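Local coordinates for protein kallistatin (PDB 6F4V) that inhibits tissue kallikrein as a serpin, forming a stable equimolar complex with the protease while being cleaved at its reactive site, at residues D203-Y209 against F264-L270; F14-Y18 against E244-P249. One frame throughout, in Å; residues are numbered along the deposited sequence.

In the fold
From the N terminus the chain first lays down helix 6-23, which carries the 14-18 half of contact 2. It then runs through helices and the first strands of the large sheet to 203-209, where contact 1 begins. After strands 217-223 and 228-235 and the short helix 240-244, the chain returns to helix 6-23 at 244-249, closing a loop of 225 residues. Helix 249-258 leads on to 264-270, which closes contact 1 across 54 residues. The segments alternate, so the two loops cross, not nest. Contact 1 completes the edge of the four-stranded sheet; contact 2 ties helix 6-23 to the turn between helices 240-244 and 249-258. Their centres lie about 27 Å apart.

Contact 1: D203-Y209 against F264-L270; sequences DQEHHWY and FYKKLEL
Trp208, Tyr265 and His206 form an aromatic cluster on an antiparallel strand pair, in which 265-267 is the edge strand of the four-stranded serpin sheet; Trp208 and Tyr265 share one face of it. Tyr265 is the middle member. Its CB stands over the six-membered ring of Trp208, 3.8 Å from the centroid in a CH-pi contact, while CD1 comes to 3.3 Å from Trp208 NE1 over the same indole; the phenol and the five-membered ring are inclined at 42°. The phenol ring in turn receives His206 CB on a face, 3.6 Å from its centroid. CG of Tyr265 lies trans to the backbone N (chi1 -175°), which sets the ring between its two neighbours, and Lys175 NZ hydrogen-bonds the hydroxyl. The His206 imidazole lies over the peptide joining Lys266 to Lys267, with Lys267 N above its centre.

Between the strands, His207 and Lys266 exchange backbone hydrogen bonds, and Tyr209 N reaches Phe264 O at 3.0 Å. Phe264 itself borders the pocket that holds a sulfated glycan.

Beyond the pairing, Leu268 faces the buried residues. Its CD2 touches His207 CB at 3.7 Å, and CD1 sits over the Tyr209 ring, 3.7 Å from its centroid. CG of Tyr209 sits between its own backbone N and carbonyl carbon, turning the phenol toward segment 264-270. A polar side chain from the chain of another protein also hydrogen-bonds Tyr209 OH. Within the contact, Tyr209 OH donates to Lys267 O at 2.8 Å, approaching 27° out of the carbonyl plane.

Contact 2: F14-Y18 against E244-P249; sequences FRFYY and EEVLTP. With EDO (1,2-ethanediol), chain F.
Helix residues 14-18 face the type I turn Glu244-Leu247 and the start of the next helix, with the CA atoms of Phe14 and Thr248 5.8 Å apart and those of Tyr18 and Glu244 6.9 Å apart. Phe14 packs against Leu247 and Pro249. Ring atom CE1 touches Leu247 CG at 3.6 Å, and CD2, across the ring, meets Pro249 CD at 3.7 Å, while the carbonyl carbon of Thr248 lies over a ring face. Water 2 donates to both Phe14 O and Leu247 O, joining the two backbones; Leu247 O also accepts from O2 of an ethanediol, probably left by the crystallisation liquor.

Two tyrosines then reach two consecutive glutamates. Tyr17 OH donates to Glu244 OE2 at 2.5 Å, on the anti side of the carboxylate, whose plane is turned 69° from the ring. Tyr18, its CG trans to the backbone N (chi1 -174°), reaches the turn with its hydroxyl, and OH meets the syn side of Glu245 OE1 at 2.7 Å. Glu245 is bent at chi2, which brings its carboxylate back toward the helix. A phenylalanine in place of Tyr18 would probably leave Glu245 OE1 without this donor, and the carboxylate held by Arg241 with one tie fewer.

Arg241 forms salt bridges with both glutamates, and a basic side chain of another protein's chain reaches Glu244 OE2. Thr248 N-caps helix 249-258 through Met251 N, and Pro249 packs on Ala10 of helix 6-23. Tyr17 rests on Ile29 and Phe31 of strand 29-31 while its hydroxyl reaches Glu244, so this residue of helix 6-23 contacts both that strand and the 244-249 link.

Contact 1: D203-Y209 against F264-L270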
loop_
_atom_site.group_PDB
_atom_site.type_symbol
_atom_site.label_atom_id
_atom_site.label_comp_id
_atom_site.label_asym_id
_atom_site.label_seq_id
_atom_site.Cartn_x
_atom_site.Cartn_y
_atom_site.Cartn_z
ATOM N N ASP A 203 6.220 28.907 2.846
ATOM C CA ASP A 203 5.267 29.948 2.450
ATOM C C ASP A 203 5.645 30.780 1.211
ATOM O O ASP A 203 4.948 31.750 0.895
ATOM C CB ASP A 203 4.973 30.847 3.634
ATOM C CG ASP A 203 6.228 31.533 4.186
ATOM O OD1 ASP A 203 7.299 31.489 3.553
ATOM O OD2 ASP A 203 6.145 32.093 5.285
ATOM N N GLN A 204 6.687 30.392 0.486
ATOM C CA GLN A 204 7.102 31.153 -0.700
ATOM C C GLN A 204 6.694 30.498 -2.006
ATOM O O GLN A 204 6.766 31.140 -3.061
ATOM C CB GLN A 204 8.622 31.420 -0.683
ATOM C CG GLN A 204 9.201 31.932 0.644
ATOM C CD GLN A 204 8.721 33.312 1.074
ATOM O OE1 GLN A 204 9.532 34.195 1.318
ATOM N NE2 GLN A 204 7.415 33.496 1.200
ATOM N N GLU A 205 6.241 29.242 -1.954
ATOM C CA GLU A 205 6.003 28.476 -3.168
ATOM C C GLU A 205 4.535 28.490 -3.564
ATOM O O GLU A 205 3.668 28.666 -2.720
ATOM C CB GLU A 205 6.420 27.033 -2.960
ATOM C CG GLU A 205 7.874 26.851 -2.589
ATOM C CD GLU A 205 8.794 27.293 -3.698
ATOM O OE1 GLU A 205 8.662 26.762 -4.824
ATOM O OE2 GLU A 205 9.631 28.180 -3.442
ATOM N N HIS A 206 4.281 28.318 -4.859
ATOM C CA HIS A 206 2.937 27.988 -5.343
ATOM C C HIS A 206 2.731 26.498 -5.137
ATOM O O HIS A 206 3.666 25.729 -5.283
ATOM C CB HIS A 206 2.765 28.324 -6.814
ATOM C CG HIS A 206 2.490 29.776 -7.078
ATOM N ND1 HIS A 206 3.226 30.789 -6.504
ATOM C CD2 HIS A 206 1.554 30.382 -7.852
ATOM C CE1 HIS A 206 2.746 31.958 -6.899
ATOM N NE2 HIS A 206 1.736 31.739 -7.722
ATOM N N HIS A 207 1.501 26.116 -4.810
ATOM C CA HIS A 207 1.114 24.717 -4.668
ATOM C C HIS A 207 -0.215 24.451 -5.352
ATOM O O HIS A 207 -0.988 25.388 -5.585
ATOM C CB HIS A 207 0.990 24.403 -3.175
ATOM C CG HIS A 207 2.297 24.147 -2.517
ATOM N ND1 HIS A 207 2.927 22.923 -2.576
ATOM C CD2 HIS A 207 3.120 24.970 -1.825
ATOM C CE1 HIS A 207 4.072 22.996 -1.926
ATOM N NE2 HIS A 207 4.210 24.225 -1.455
ATOM N N TRP A 208 -0.477 23.168 -5.652
ATOM C CA TRP A 208 -1.723 22.725 -6.254
ATOM C C TRP A 208 -2.637 22.362 -5.110
ATOM O O TRP A 208 -2.377 21.364 -4.407
ATOM C CB TRP A 208 -1.479 21.507 -7.142
ATOM C CG TRP A 208 -0.696 21.804 -8.336
ATOM C CD1 TRP A 208 0.654 21.656 -8.509
ATOM C CD2 TRP A 208 -1.209 22.293 -9.564
ATOM N NE1 TRP A 208 1.008 22.025 -9.789
ATOM C CE2 TRP A 208 -0.122 22.418 -10.456
ATOM C CE3 TRP A 208 -2.490 22.632 -10.003
ATOM C CZ2 TRP A 208 -0.280 22.894 -11.773
ATOM C CZ3 TRP A 208 -2.644 23.092 -11.320
ATOM C CH2 TRP A 208 -1.555 23.199 -12.180
ATOM N N TYR A 209 -3.657 23.185 -4.860
ATOM C CA TYR A 209 -4.620 22.897 -3.792
ATOM C C TYR A 209 -5.988 23.497 -4.067
ATOM O O TYR A 209 -6.128 24.420 -4.866
ATOM C CB TYR A 209 -4.104 23.355 -2.408
ATOM C CG TYR A 209 -3.981 24.870 -2.264
ATOM C CD1 TYR A 209 -2.928 25.559 -2.862
ATOM C CD2 TYR A 209 -4.926 25.602 -1.537
ATOM C CE1 TYR A 209 -2.816 26.936 -2.739
ATOM C CE2 TYR A 209 -4.830 26.981 -1.414
ATOM C CZ TYR A 209 -3.765 27.640 -2.024
ATOM O OH TYR A 209 -3.641 28.995 -1.891
ATOM N N PHE A 264 -6.008 26.538 -9.769
ATOM C CA PHE A 264 -5.759 25.905 -8.471
ATOM C C PHE A 264 -4.273 25.820 -8.114
ATOM O O PHE A 264 -3.900 25.140 -7.169
ATOM C CB PHE A 264 -6.476 24.545 -8.422
ATOM C CG PHE A 264 -7.976 24.671 -8.437
ATOM C CD1 PHE A 264 -8.649 25.161 -7.327
ATOM C CD2 PHE A 264 -8.714 24.313 -9.547
ATOM C CE1 PHE A 264 -10.039 25.299 -7.336
ATOM C CE2 PHE A 264 -10.100 24.448 -9.569
ATOM C CZ PHE A 264 -10.766 24.932 -8.455
ATOM N N TYR A 265 -3.426 26.563 -8.833
ATOM C CA TYR A 265 -2.005 26.657 -8.532
ATOM C C TYR A 265 -1.764 28.059 -8.018
ATOM O O TYR A 265 -1.733 29.008 -8.794
ATOM C CB TYR A 265 -1.193 26.353 -9.775
ATOM C CG TYR A 265 0.299 26.285 -9.593
ATOM C CD1 TYR A 265 0.887 25.215 -8.916
ATOM C CD2 TYR A 265 1.144 27.265 -10.151
ATOM C CE1 TYR A 265 2.262 25.127 -8.766
ATOM C CE2 TYR A 265 2.527 27.187 -10.010
ATOM C CZ TYR A 265 3.079 26.109 -9.314
ATOM O OH TYR A 265 4.429 26.011 -9.162
ATOM N N LYS A 266 -1.645 28.180 -6.703
ATOM C CA LYS A 266 -1.597 29.475 -6.026
ATOM C C LYS A 266 -0.528 29.457 -4.954
ATOM O O LYS A 266 -0.124 28.379 -4.479
ATOM C CB LYS A 266 -2.940 29.789 -5.364
ATOM C CG LYS A 266 -4.130 29.923 -6.313
ATOM C CD LYS A 266 -4.036 31.211 -7.131
ATOM C CE LYS A 266 -5.144 31.317 -8.174
ATOM N NZ LYS A 266 -6.480 31.185 -7.533
ATOM N N LYS A 267 -0.099 30.653 -4.531
ATOM C CA LYS A 267 0.781 30.763 -3.366
ATOM C C LYS A 267 0.056 30.154 -2.163
ATOM O O LYS A 267 -1.175 30.223 -2.032
ATOM C CB LYS A 267 1.265 32.206 -3.079
ATOM C CG LYS A 267 2.428 32.241 -2.076
ATOM C CD LYS A 267 3.132 33.602 -1.939
ATOM C CE LYS A 267 4.430 33.681 -2.750
ATOM N NZ LYS A 267 5.320 34.818 -2.344
ATOM N N LEU A 268 0.829 29.458 -1.346
ATOM C CA LEU A 268 0.291 28.788 -0.191
ATOM C C LEU A 268 1.216 28.919 0.997
ATOM O O LEU A 268 2.415 28.673 0.888
ATOM C CB LEU A 268 0.114 27.313 -0.498
ATOM C CG LEU A 268 -0.403 26.419 0.616
ATOM C CD1 LEU A 268 -1.826 26.785 0.930
ATOM C CD2 LEU A 268 -0.338 24.949 0.207
ATOM N N GLU A 269 0.631 29.227 2.139
ATOM C CA GLU A 269 1.303 29.058 3.409
ATOM C C GLU A 269 0.924 27.668 3.918
ATOM O O GLU A 269 -0.231 27.441 4.238
ATOM C CB GLU A 269 0.853 30.137 4.385
ATOM C CG GLU A 269 1.548 30.102 5.733
ATOM C CD GLU A 269 0.816 30.982 6.748
ATOM O OE1 GLU A 269 0.359 32.068 6.342
ATOM O OE2 GLU A 269 0.649 30.588 7.924
ATOM N N LEU A 270 1.903 26.767 3.976
ATOM C CA LEU A 270 1.666 25.337 4.226
ATOM C C LEU A 270 2.354 24.916 5.506
ATOM O O LEU A 270 3.566 25.052 5.628
ATOM C CB LEU A 270 2.217 24.506 3.055
ATOM C CG LEU A 270 2.197 22.989 3.205
ATOM C CD1 LEU A 270 0.787 22.489 3.470
ATOM C CD2 LEU A 270 2.751 22.356 1.951
HETATM O O HOH W 1 4.747 27.502 0.046
#

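Contact 2: F14-Y18 against E244-P249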
loop_
_atom_site.group_PDB
_atom_site.type_symbol
_atom_site.label_atom_id
_atom_site.label_comp_id
_atom_site.label_asym_id
_atom_site.label_seq_id
_atom_site.Cartn_x
_atom_site.Cartn_y
_atom_site.Cartn_z
ATOM N N PHE A 14 -9.278 1.411 -2.218
ATOM C CA PHE A 14 -10.288 2.152 -1.476
ATOM C C PHE A 14 -11.298 1.272 -0.719
ATOM O O PHE A 14 -11.784 1.677 0.333
ATOM C CB PHE A 14 -10.930 3.224 -2.351
ATOM C CG PHE A 14 -9.962 4.344 -2.685
ATOM C CD1 PHE A 14 -9.583 5.262 -1.710
ATOM C CD2 PHE A 14 -9.376 4.442 -3.943
ATOM C CE1 PHE A 14 -8.654 6.270 -1.982
ATOM C CE2 PHE A 14 -8.429 5.445 -4.214
ATOM C CZ PHE A 14 -8.088 6.365 -3.243
ATOM N N ARG A 15 -11.551 0.065 -1.213
ATOM C CA ARG A 15 -12.355 -0.917 -0.467
ATOM C C ARG A 15 -11.640 -1.340 0.813
ATOM O O ARG A 15 -12.276 -1.426 1.888
ATOM C CB ARG A 15 -12.705 -2.141 -1.323
ATOM C CG ARG A 15 -13.911 -1.928 -2.252
ATOM C CD ARG A 15 -14.427 -3.238 -2.825
ATOM N NE ARG A 15 -13.486 -3.776 -3.774
ATOM C CZ ARG A 15 -12.829 -4.936 -3.700
ATOM N NH1 ARG A 15 -13.017 -5.824 -2.728
ATOM N NH2 ARG A 15 -11.975 -5.220 -4.677
ATOM N N PHE A 16 -10.325 -1.604 0.711
ATOM C CA PHE A 16 -9.544 -2.012 1.870
ATOM C C PHE A 16 -9.519 -0.887 2.906
ATOM O O PHE A 16 -9.761 -1.116 4.095
ATOM C CB PHE A 16 -8.127 -2.441 1.477
ATOM C CG PHE A 16 -7.352 -3.087 2.589
ATOM C CD1 PHE A 16 -6.634 -2.317 3.512
ATOM C CD2 PHE A 16 -7.297 -4.453 2.701
ATOM C CE1 PHE A 16 -5.929 -2.903 4.539
ATOM C CE2 PHE A 16 -6.571 -5.058 3.729
ATOM C CZ PHE A 16 -5.877 -4.281 4.649
ATOM N N TYR A 17 -9.219 0.318 2.452
ATOM C CA TYR A 17 -9.190 1.503 3.332
ATOM C C TYR A 17 -10.534 1.622 4.061
ATOM O O TYR A 17 -10.600 1.823 5.282
ATOM C CB TYR A 17 -8.859 2.786 2.556
ATOM C CG TYR A 17 -8.816 3.943 3.504
ATOM C CD1 TYR A 17 -7.693 4.216 4.235
ATOM C CD2 TYR A 17 -9.974 4.648 3.804
ATOM C CE1 TYR A 17 -7.690 5.220 5.204
ATOM C CE2 TYR A 17 -10.014 5.626 4.796
ATOM C CZ TYR A 17 -8.873 5.921 5.491
ATOM O OH TYR A 17 -8.930 6.891 6.502
ATOM N N TYR A 18 -11.604 1.572 3.297
ATOM C CA TYR A 18 -12.933 1.795 3.882
ATOM C C TYR A 18 -13.240 0.792 5.001
ATOM O O TYR A 18 -13.781 1.161 6.038
ATOM C CB TYR A 18 -14.006 1.727 2.831
ATOM C CG TYR A 18 -15.373 2.089 3.384
ATOM C CD1 TYR A 18 -15.775 3.424 3.450
ATOM C CD2 TYR A 18 -16.250 1.110 3.841
ATOM C CE1 TYR A 18 -17.029 3.770 3.942
ATOM C CE2 TYR A 18 -17.520 1.451 4.339
ATOM C CZ TYR A 18 -17.896 2.784 4.376
ATOM O OH TYR A 18 -19.136 3.185 4.863
ATOM N N GLU A 244 -14.380 10.069 4.346
ATOM C CA GLU A 244 -14.146 8.630 4.165
ATOM C C GLU A 244 -15.302 7.947 3.419
ATOM O O GLU A 244 -15.065 7.044 2.599
ATOM C CB GLU A 244 -13.872 7.963 5.515
ATOM C CG GLU A 244 -12.519 8.347 6.106
ATOM C CD GLU A 244 -12.228 7.687 7.447
ATOM O OE1 GLU A 244 -13.174 7.420 8.201
ATOM O OE2 GLU A 244 -11.060 7.447 7.783
ATOM N N GLU A 245 -16.544 8.409 3.655
ATOM C CA GLU A 245 -17.739 7.843 2.989
ATOM C C GLU A 245 -17.729 8.050 1.497
ATOM O O GLU A 245 -18.377 7.308 0.798
ATOM C CB GLU A 245 -19.058 8.420 3.502
ATOM C CG GLU A 245 -19.386 8.094 4.937
ATOM C CD GLU A 245 -19.806 6.668 5.207
ATOM O OE1 GLU A 245 -19.822 5.768 4.326
ATOM O OE2 GLU A 245 -20.149 6.474 6.389
ATOM N N VAL A 246 -16.986 9.041 1.009
ATOM C CA VAL A 246 -16.926 9.325 -0.416
ATOM C C VAL A 246 -15.525 9.105 -1.011
ATOM O O VAL A 246 -15.273 9.510 -2.161
ATOM C CB VAL A 246 -17.444 10.763 -0.727
ATOM C CG1 VAL A 246 -18.924 10.891 -0.341
ATOM C CG2 VAL A 246 -16.603 11.844 -0.071
ATOM N N LEU A 247 -14.621 8.476 -0.247
ATOM C CA LEU A 247 -13.250 8.282 -0.717
ATOM C C LEU A 247 -13.194 7.067 -1.683
ATOM O O LEU A 247 -13.122 5.895 -1.251
ATOM C CB LEU A 247 -12.326 8.108 0.465
ATOM C CG LEU A 247 -10.846 8.236 0.147
ATOM C CD1 LEU A 247 -10.423 9.660 -0.178
ATOM C CD2 LEU A 247 -10.045 7.698 1.320
ATOM N N THR A 248 -13.272 7.365 -2.981
ATOM C CA THR A 248 -13.351 6.364 -4.023
ATOM C C THR A 248 -12.340 6.693 -5.112
ATOM O O THR A 248 -11.848 7.811 -5.185
ATOM C CB THR A 248 -14.737 6.395 -4.707
ATOM O OG1 THR A 248 -14.937 7.707 -5.259
ATOM C CG2 THR A 248 -15.851 6.069 -3.720
ATOM N N PRO A 249 -12.072 5.738 -6.008
ATOM C CA PRO A 249 -11.224 6.085 -7.172
ATOM C C PRO A 249 -11.776 7.253 -7.971
ATOM O O PRO A 249 -11.007 8.129 -8.370
ATOM C CB PRO A 249 -11.229 4.805 -8.008
ATOM C CG PRO A 249 -11.494 3.738 -7.028
ATOM C CD PRO A 249 -12.470 4.328 -6.034
HETATM C C1 EDO F . -17.241 4.148 0.436
HETATM O O1 EDO F . -18.067 4.209 -0.726
HETATM C C2 EDO F . -15.854 4.665 0.080
HETATM O O2 EDO F . -15.101 3.614 -0.523
HETATM O O HOH W 2 -12.078 4.424 0.897
#